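Local coordinates for protein S12 family peptidase (Streptomyces sp. 82F2, PDB 3WWX) that probably hydrolyses amide bonds of substrates with D-configuration, as a serine amidohydrolase of the penicillin-recognising, beta-lactamase-like S12 family, at residues Ser209-Lys214 with His224-Leu229; Gly21-Val26 with Phe326-Ala331; Arg48-Ser53 with Gly303-Ser308. All coordinates share one frame; numbering follows the deposited sequence.

In the fold
The three contacts lie along the pocket that holds octane 1,8-diamine, their centres 10 to 11 Å apart. D329 of contact 2 is the hub: its OD2 accepts from S213 OG of contact 1 at 2.7 Å and from G307 N of contact 3 at 3.0 Å. Contact 1, a small hairpin, is joined to contact 2 through S213 and to contact 3 through S227 O, which accepts from R50 NH2 at 2.8 Å. Contact 2 joins neighbouring strands 24-31 and 320-326, first and last along the chain of the main sheet, which includes strand 297-305 of contact 3. In sequence, contact 1 nests inside contact 3, and that inside contact 2. All three touch the ligand.

Contact 1. Residues Ser209-Lys214 with His224-Leu229; sequences SPAYSK and HDVSTL
A211 to S213 run antiparallel to H224 to V226, forming a short two-stranded beta hairpin beside the diamine pocket. Y212 and D225 make a non-hydrogen-bonded pair, while S213 and H224 form the hydrogen-bonded pair, in which H224 N reaches S213 O at 2.8 Å and S213 N returns a bond to H224 O. One step along, V226 N donates to A211 O, also at 2.8 Å.

Past V226 the strand pairing gives way to a side chain. S227 OG takes the N-H of A211 at 3.0 Å and donates a hydrogen bond to D225 OD1 at 2.7 Å, so the hydroxyl links the backbone of A211 to the carboxylate of D225. The same OD1 accepts S227 N almost along its C-O axis, closing an Asx turn; aspartate suits this place because a short carboxylate can curl forward onto the following backbone. CG of D225 stands anti to the backbone N (chi1 -174°), which brings OD1 to these two donors.

On the side of S213 and H224, both methyls of V226 lie 3.8 Å from S213 CB and give the hairpin a compact apolar patch, with F126 also against V226. S213 is small enough to fit beneath that valine, yet its OG is still bound by D329 and L215 N, and the residue touches the diamine. Y212 points to the other side, against P23. The extended side chain of K214 makes a cation-pi contact with W330. The imidazole of H224 turns its edge to the neighbouring strand: CD2 lies 3.4 Å from S213 O in the ring plane, and NE2 shares a water with K214 O, the water donating to that carbonyl at 2.6 Å.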
# COMPACT_ATOMS: atom_id res chain seq x y z
N SER A 209 -6.83 5.00 17.42
CA SER A 209 -8.25 4.92 17.60
C SER A 209 -8.72 3.56 17.06
O SER A 209 -7.97 2.89 16.34
CB SER A 209 -8.92 6.05 16.82
OG SER A 209 -8.59 7.32 17.39
N PRO A 210 -9.96 3.18 17.36
CA PRO A 210 -10.46 1.92 16.81
C PRO A 210 -10.57 1.97 15.29
O PRO A 210 -10.56 3.05 14.69
CB PRO A 210 -11.85 1.78 17.43
CG PRO A 210 -11.84 2.67 18.64
CD PRO A 210 -10.94 3.81 18.25
N ALA A 211 -10.69 0.80 14.66
CA ALA A 211 -10.91 0.68 13.23
C ALA A 211 -12.22 -0.05 13.02
O ALA A 211 -12.49 -1.04 13.70
CB ALA A 211 -9.77 -0.11 12.60
N TYR A 212 -13.05 0.44 12.10
CA TYR A 212 -14.40 -0.05 11.93
C TYR A 212 -14.69 -0.51 10.51
O TYR A 212 -14.26 0.13 9.53
CB TYR A 212 -15.41 1.05 12.28
CG TYR A 212 -15.30 1.59 13.68
CD1 TYR A 212 -15.89 0.92 14.75
CD2 TYR A 212 -14.64 2.78 13.95
CE1 TYR A 212 -15.81 1.43 16.04
CE2 TYR A 212 -14.55 3.30 15.22
CZ TYR A 212 -15.15 2.61 16.27
OH TYR A 212 -15.08 3.13 17.54
N SER A 213 -15.45 -1.60 10.39
CA SER A 213 -15.84 -2.16 9.11
C SER A 213 -17.23 -2.75 9.14
O SER A 213 -17.71 -3.16 10.20
CB SER A 213 -14.85 -3.28 8.73
OG SER A 213 -15.12 -3.81 7.44
N LYS A 214 -17.89 -2.77 7.99
CA LYS A 214 -19.13 -3.52 7.86
C LYS A 214 -18.96 -4.94 7.31
O LYS A 214 -19.90 -5.71 7.31
CB LYS A 214 -20.14 -2.73 7.02
CG LYS A 214 -20.58 -1.44 7.71
CD LYS A 214 -21.57 -0.63 6.88
CE LYS A 214 -21.97 0.63 7.61
NZ LYS A 214 -22.87 1.49 6.78
N HIS A 224 -18.49 -3.35 12.84
CA HIS A 224 -17.62 -4.17 13.67
C HIS A 224 -16.37 -3.42 13.99
O HIS A 224 -15.82 -2.70 13.14
CB HIS A 224 -17.21 -5.43 12.91
CG HIS A 224 -18.36 -6.22 12.39
ND1 HIS A 224 -18.92 -7.28 13.08
CD2 HIS A 224 -19.07 -6.10 11.24
CE1 HIS A 224 -19.92 -7.77 12.38
NE2 HIS A 224 -20.03 -7.08 11.26
N ASP A 225 -15.90 -3.59 15.22
CA ASP A 225 -14.56 -3.15 15.61
C ASP A 225 -13.56 -4.19 15.12
O ASP A 225 -13.48 -5.31 15.65
CB ASP A 225 -14.47 -3.01 17.12
CG ASP A 225 -13.17 -2.44 17.57
OD1 ASP A 225 -12.12 -2.75 16.95
OD2 ASP A 225 -13.19 -1.64 18.56
N VAL A 226 -12.80 -3.79 14.11
CA VAL A 226 -11.86 -4.67 13.44
C VAL A 226 -10.41 -4.26 13.72
O VAL A 226 -9.50 -4.58 12.95
CB VAL A 226 -12.13 -4.76 11.92
CG1 VAL A 226 -13.49 -5.32 11.66
CG2 VAL A 226 -11.98 -3.41 11.23
N SER A 227 -10.20 -3.58 14.84
CA SER A 227 -8.87 -3.06 15.15
C SER A 227 -7.81 -4.15 15.14
O SER A 227 -6.72 -3.96 14.60
CB SER A 227 -8.88 -2.35 16.51
OG SER A 227 -9.87 -1.32 16.55
N THR A 228 -8.13 -5.29 15.75
CA THR A 228 -7.17 -6.38 15.87
C THR A 228 -7.42 -7.47 14.82
O THR A 228 -8.53 -7.92 14.63
CB THR A 228 -7.20 -7.00 17.26
OG1 THR A 228 -8.52 -7.46 17.56
CG2 THR A 228 -6.77 -5.98 18.30
N LEU A 229 -6.34 -7.87 14.17
CA LEU A 229 -6.36 -8.92 13.14
C LEU A 229 -4.92 -9.34 12.89
O LEU A 229 -3.99 -8.58 13.14
CB LEU A 229 -7.02 -8.41 11.82
CG LEU A 229 -6.40 -7.18 11.14
CD1 LEU A 229 -5.22 -7.54 10.22
CD2 LEU A 229 -7.47 -6.44 10.36
O HOH W 1 -21.72 -6.41 8.96

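Contact 2. Residues Gly21-Val26 with Phe326-Ala331; sequences GVPGAV and FNADWA. With DIA (octane 1,8-diamine), chain B.
G24 N donates to N327 OD1 at 2.8 Å, a side-chain bond that ties the start of strand 24-31 to the loop just beyond strand 320-326. These are neighbouring antiparallel strands of the central sheet of the beta-lactamase fold, one from near each end of the chain. The amide N-H comes in 28° from the carbonyl plane of N327. A weak bond from N327 N to G24 O at 3.3 Å completes the link, and A25 and F326 follow as a non-hydrogen-bonded pair.

Asparagine suits this position because it works at both ends: OD1 serves G24, whereas ND2 reaches back to P210 O, just ahead of strand 212-213. With chi1 at 66°, its CG sits between the backbone N and the carbonyl carbon, which brings OD1 to the N-H of G24. OD1 also stands close to the acceptor G24 O, a pairing that is probably unfavourable and may be eased by R43 NH1, which binds that carbonyl oxygen.

V22 divides its branches. CG1 meets F326 CB at 3.8 Å, the two side chains crossing at about a right angle, and CG2 lies against A331. P23 CD rests 3.6 Å from A328 CB. G21, just after helix 8-19, closes it off in a Schellman motif; its positive phi and the nearness of A331 both suit a residue without a beta carbon. A328 is small enough to pack on the indole of W330, its CB 3.5 Å above the ring plane and offset toward the rim. Beyond these pairs the loop turns to the pocket, where D329 OD2, accepting from S213 OG and G307 N, comes within 3.5 Å of C2 of the diamine.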
# COMPACT_ATOMS: atom_id res chain seq x y z
N GLY A 21 -19.64 9.66 7.40
CA GLY A 21 -19.72 8.47 8.24
C GLY A 21 -18.42 7.97 8.83
O GLY A 21 -18.44 7.02 9.60
N VAL A 22 -17.29 8.58 8.49
CA VAL A 22 -16.03 8.18 9.13
C VAL A 22 -16.04 8.57 10.61
O VAL A 22 -16.19 9.75 10.94
CB VAL A 22 -14.81 8.83 8.43
CG1 VAL A 22 -13.51 8.53 9.19
CG2 VAL A 22 -14.70 8.34 7.01
N PRO A 23 -15.84 7.60 11.53
CA PRO A 23 -15.83 8.01 12.94
C PRO A 23 -14.70 8.96 13.32
O PRO A 23 -14.91 9.88 14.11
CB PRO A 23 -15.72 6.66 13.68
CG PRO A 23 -16.42 5.70 12.77
CD PRO A 23 -15.96 6.14 11.39
N GLY A 24 -13.51 8.76 12.77
CA GLY A 24 -12.39 9.62 13.06
C GLY A 24 -11.42 9.68 11.88
O GLY A 24 -11.00 8.64 11.35
N ALA A 25 -11.08 10.90 11.47
CA ALA A 25 -10.20 11.16 10.35
C ALA A 25 -8.98 11.92 10.83
O ALA A 25 -9.07 12.81 11.67
CB ALA A 25 -10.93 11.97 9.29
N VAL A 26 -7.81 11.56 10.31
CA VAL A 26 -6.57 12.26 10.63
C VAL A 26 -5.75 12.47 9.36
O VAL A 26 -5.76 11.63 8.46
CB VAL A 26 -5.72 11.48 11.67
CG1 VAL A 26 -5.46 10.04 11.21
CG2 VAL A 26 -4.41 12.18 11.98
N PHE A 326 -8.66 7.26 7.36
CA PHE A 326 -10.03 7.16 7.84
C PHE A 326 -10.19 5.81 8.52
O PHE A 326 -9.75 4.79 7.98
CB PHE A 326 -11.02 7.19 6.67
CG PHE A 326 -10.94 8.41 5.79
CD1 PHE A 326 -10.57 9.64 6.30
CD2 PHE A 326 -11.28 8.32 4.46
CE1 PHE A 326 -10.52 10.76 5.48
CE2 PHE A 326 -11.24 9.44 3.62
CZ PHE A 326 -10.86 10.65 4.15
N ASN A 327 -10.87 5.77 9.67
CA ASN A 327 -11.07 4.51 10.41
C ASN A 327 -12.43 3.87 10.13
O ASN A 327 -12.97 3.11 10.96
CB ASN A 327 -10.83 4.69 11.90
CG ASN A 327 -11.84 5.59 12.55
OD1 ASN A 327 -12.66 6.22 11.88
ND2 ASN A 327 -11.81 5.62 13.88
N ALA A 328 -12.99 4.16 8.97
CA ALA A 328 -14.11 3.38 8.43
C ALA A 328 -13.71 3.02 7.02
O ALA A 328 -13.12 3.84 6.30
CB ALA A 328 -15.38 4.17 8.42
N ASP A 329 -14.03 1.81 6.60
CA ASP A 329 -13.66 1.40 5.26
C ASP A 329 -14.81 1.48 4.27
O ASP A 329 -14.66 1.06 3.12
CB ASP A 329 -13.02 0.01 5.26
CG ASP A 329 -13.90 -1.04 5.89
OD1 ASP A 329 -15.13 -0.85 6.00
OD2 ASP A 329 -13.35 -2.09 6.29
N TRP A 330 -15.94 2.06 4.69
CA TRP A 330 -17.14 2.16 3.87
C TRP A 330 -17.52 3.61 3.55
O TRP A 330 -18.51 3.84 2.83
CB TRP A 330 -18.33 1.50 4.56
CG TRP A 330 -18.85 2.27 5.75
CD1 TRP A 330 -19.75 3.30 5.74
CD2 TRP A 330 -18.48 2.10 7.13
NE1 TRP A 330 -19.96 3.78 7.01
CE2 TRP A 330 -19.19 3.05 7.88
CE3 TRP A 330 -17.61 1.22 7.79
CZ2 TRP A 330 -19.06 3.16 9.24
CZ3 TRP A 330 -17.50 1.33 9.15
CH2 TRP A 330 -18.21 2.28 9.87
N ALA A 331 -16.76 4.56 4.07
CA ALA A 331 -17.11 5.96 3.95
C ALA A 331 -15.87 6.82 3.89
O ALA A 331 -14.79 6.39 4.28
CB ALA A 331 -17.97 6.38 5.10
N1 DIA B . -14.92 -6.10 4.03
C1 DIA B . -13.84 -6.37 4.93
C2 DIA B . -12.75 -5.32 5.05
C3 DIA B . -12.47 -4.56 3.79
C4 DIA B . -11.09 -4.70 3.19
C5 DIA B . -10.37 -3.38 3.07
C6 DIA B . -11.18 -2.30 2.40
C7 DIA B . -10.49 -0.98 2.46
C8 DIA B . -11.23 -0.01 1.58
N8 DIA B . -10.91 1.31 2.00

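Contact 3. Residues Arg48-Ser53 with Gly303-Ser308; sequences RYRVGS and GGIHGS. With DIA (octane 1,8-diamine), chain B.
One wall of the pocket that holds the diamine is formed where the end of inner strand 297-305 lies against the segment leading into S53. S53 heads the S-x-x-K sequence in which S12 relatives carry their nucleophile, and its OG accepts from G304 N at 3.3 Å. That N-H occupies the position on the strand that lines the oxyanion hole in beta-lactamase-like enzymes, consistent with the same role here.

G303 has no beta carbon, so V51 O can approach its CA to 3.3 Å in a CA-H...O contact. Glycine at G304 likewise lets C7 of the diamine come to 3.5 Å from its CA. The strand then reverses in a type II beta turn from I305 to S308, with the glycine G307 taking the positive phi.

R50 O is gripped by S308 OG at 2.7 Å and by a water that also donates to S308 O. OG of S308 is anti to its own amide nitrogen (chi1 -171°), which points the hydroxyl at that carbonyl. I305 CG2 packs on R50 CB at 3.6 Å, while the R50 guanidinium reaches S227 O. The imidazole of H306, stacked with F126, has C2 of the diamine 3.5 Å above one face, offset toward the rim.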
# COMPACT_ATOMS: atom_id res chain seq x y z
N ARG A 48 -1.70 5.88 15.05
CA ARG A 48 -1.08 4.88 14.20
C ARG A 48 -2.18 4.02 13.61
O ARG A 48 -3.20 3.77 14.26
CB ARG A 48 -0.09 4.05 15.03
CG ARG A 48 1.04 4.93 15.60
CD ARG A 48 2.11 4.22 16.45
NE ARG A 48 3.03 5.23 16.96
CZ ARG A 48 4.13 5.00 17.68
NH1 ARG A 48 4.49 3.78 17.97
NH2 ARG A 48 4.88 6.01 18.09
N TYR A 49 -1.97 3.56 12.39
CA TYR A 49 -2.99 2.83 11.66
C TYR A 49 -2.36 1.85 10.69
O TYR A 49 -1.18 1.97 10.32
CB TYR A 49 -3.92 3.81 10.93
CG TYR A 49 -3.24 4.95 10.19
CD1 TYR A 49 -3.00 6.16 10.82
CD2 TYR A 49 -2.85 4.83 8.87
CE1 TYR A 49 -2.41 7.22 10.15
CE2 TYR A 49 -2.23 5.88 8.20
CZ TYR A 49 -2.02 7.07 8.84
OH TYR A 49 -1.44 8.14 8.16
N ARG A 50 -3.15 0.86 10.32
CA ARG A 50 -2.77 -0.12 9.32
C ARG A 50 -2.76 0.56 7.97
O ARG A 50 -3.81 0.98 7.47
CB ARG A 50 -3.78 -1.27 9.34
CG ARG A 50 -3.85 -1.98 10.69
CD ARG A 50 -4.63 -3.29 10.57
NE ARG A 50 -4.88 -3.89 11.88
CZ ARG A 50 -3.96 -4.55 12.58
NH1 ARG A 50 -2.77 -4.78 12.09
NH2 ARG A 50 -4.25 -5.00 13.79
N VAL A 51 -1.58 0.69 7.35
CA VAL A 51 -1.47 1.45 6.10
C VAL A 51 -1.87 0.64 4.87
O VAL A 51 -1.88 1.16 3.75
CB VAL A 51 -0.06 2.03 5.92
CG1 VAL A 51 0.36 2.79 7.15
CG2 VAL A 51 0.96 0.94 5.59
N GLY A 52 -2.23 -0.62 5.08
CA GLY A 52 -2.61 -1.46 3.96
C GLY A 52 -1.63 -1.43 2.81
O GLY A 52 -0.42 -1.51 3.02
N SER A 53 -2.17 -1.28 1.61
CA SER A 53 -1.47 -1.34 0.33
C SER A 53 -0.27 -0.41 0.19
O SER A 53 0.59 -0.60 -0.68
CB SER A 53 -2.51 -1.00 -0.75
OG SER A 53 -3.82 -1.45 -0.36
N GLY A 303 -4.05 3.06 0.59
CA GLY A 303 -4.08 1.85 1.37
C GLY A 303 -5.48 1.49 1.78
O GLY A 303 -6.27 2.34 2.17
N GLY A 304 -5.80 0.21 1.66
CA GLY A 304 -7.05 -0.33 2.17
C GLY A 304 -6.80 -1.66 2.86
O GLY A 304 -6.15 -2.57 2.33
N ILE A 305 -7.31 -1.78 4.08
CA ILE A 305 -7.36 -3.01 4.81
C ILE A 305 -8.50 -2.79 5.83
O ILE A 305 -9.04 -1.69 5.92
CB ILE A 305 -5.97 -3.34 5.44
CG1 ILE A 305 -5.93 -4.74 6.04
CG2 ILE A 305 -5.61 -2.30 6.47
CD1 ILE A 305 -4.49 -5.25 6.22
N HIS A 306 -8.89 -3.81 6.56
CA HIS A 306 -10.08 -3.73 7.42
C HIS A 306 -10.09 -2.49 8.32
O HIS A 306 -9.19 -2.29 9.11
CB HIS A 306 -10.18 -4.95 8.32
CG HIS A 306 -10.23 -6.23 7.56
ND1 HIS A 306 -9.21 -6.66 6.73
CD2 HIS A 306 -11.17 -7.21 7.53
CE1 HIS A 306 -9.53 -7.82 6.21
NE2 HIS A 306 -10.70 -8.19 6.69
N GLY A 307 -11.12 -1.68 8.17
CA GLY A 307 -11.30 -0.50 9.00
C GLY A 307 -10.28 0.60 8.81
O GLY A 307 -10.14 1.45 9.70
N SER A 308 -9.61 0.60 7.67
CA SER A 308 -8.50 1.53 7.50
C SER A 308 -8.29 1.91 6.04
O SER A 308 -7.83 1.10 5.23
CB SER A 308 -7.22 0.93 8.06
OG SER A 308 -6.21 1.94 8.07
N1 DIA B . -14.92 -6.10 4.03
C1 DIA B . -13.84 -6.37 4.93
C2 DIA B . -12.75 -5.32 5.05
C3 DIA B . -12.47 -4.56 3.79
C4 DIA B . -11.09 -4.70 3.19
C5 DIA B . -10.37 -3.38 3.07
C6 DIA B . -11.18 -2.30 2.40
C7 DIA B . -10.49 -0.98 2.46
C8 DIA B . -11.23 -0.01 1.58
N8 DIA B . -10.91 1.31 2.00
O HOH W 2 -7.77 -2.90 11.56
O HOH W 3 -5.02 1.44 4.94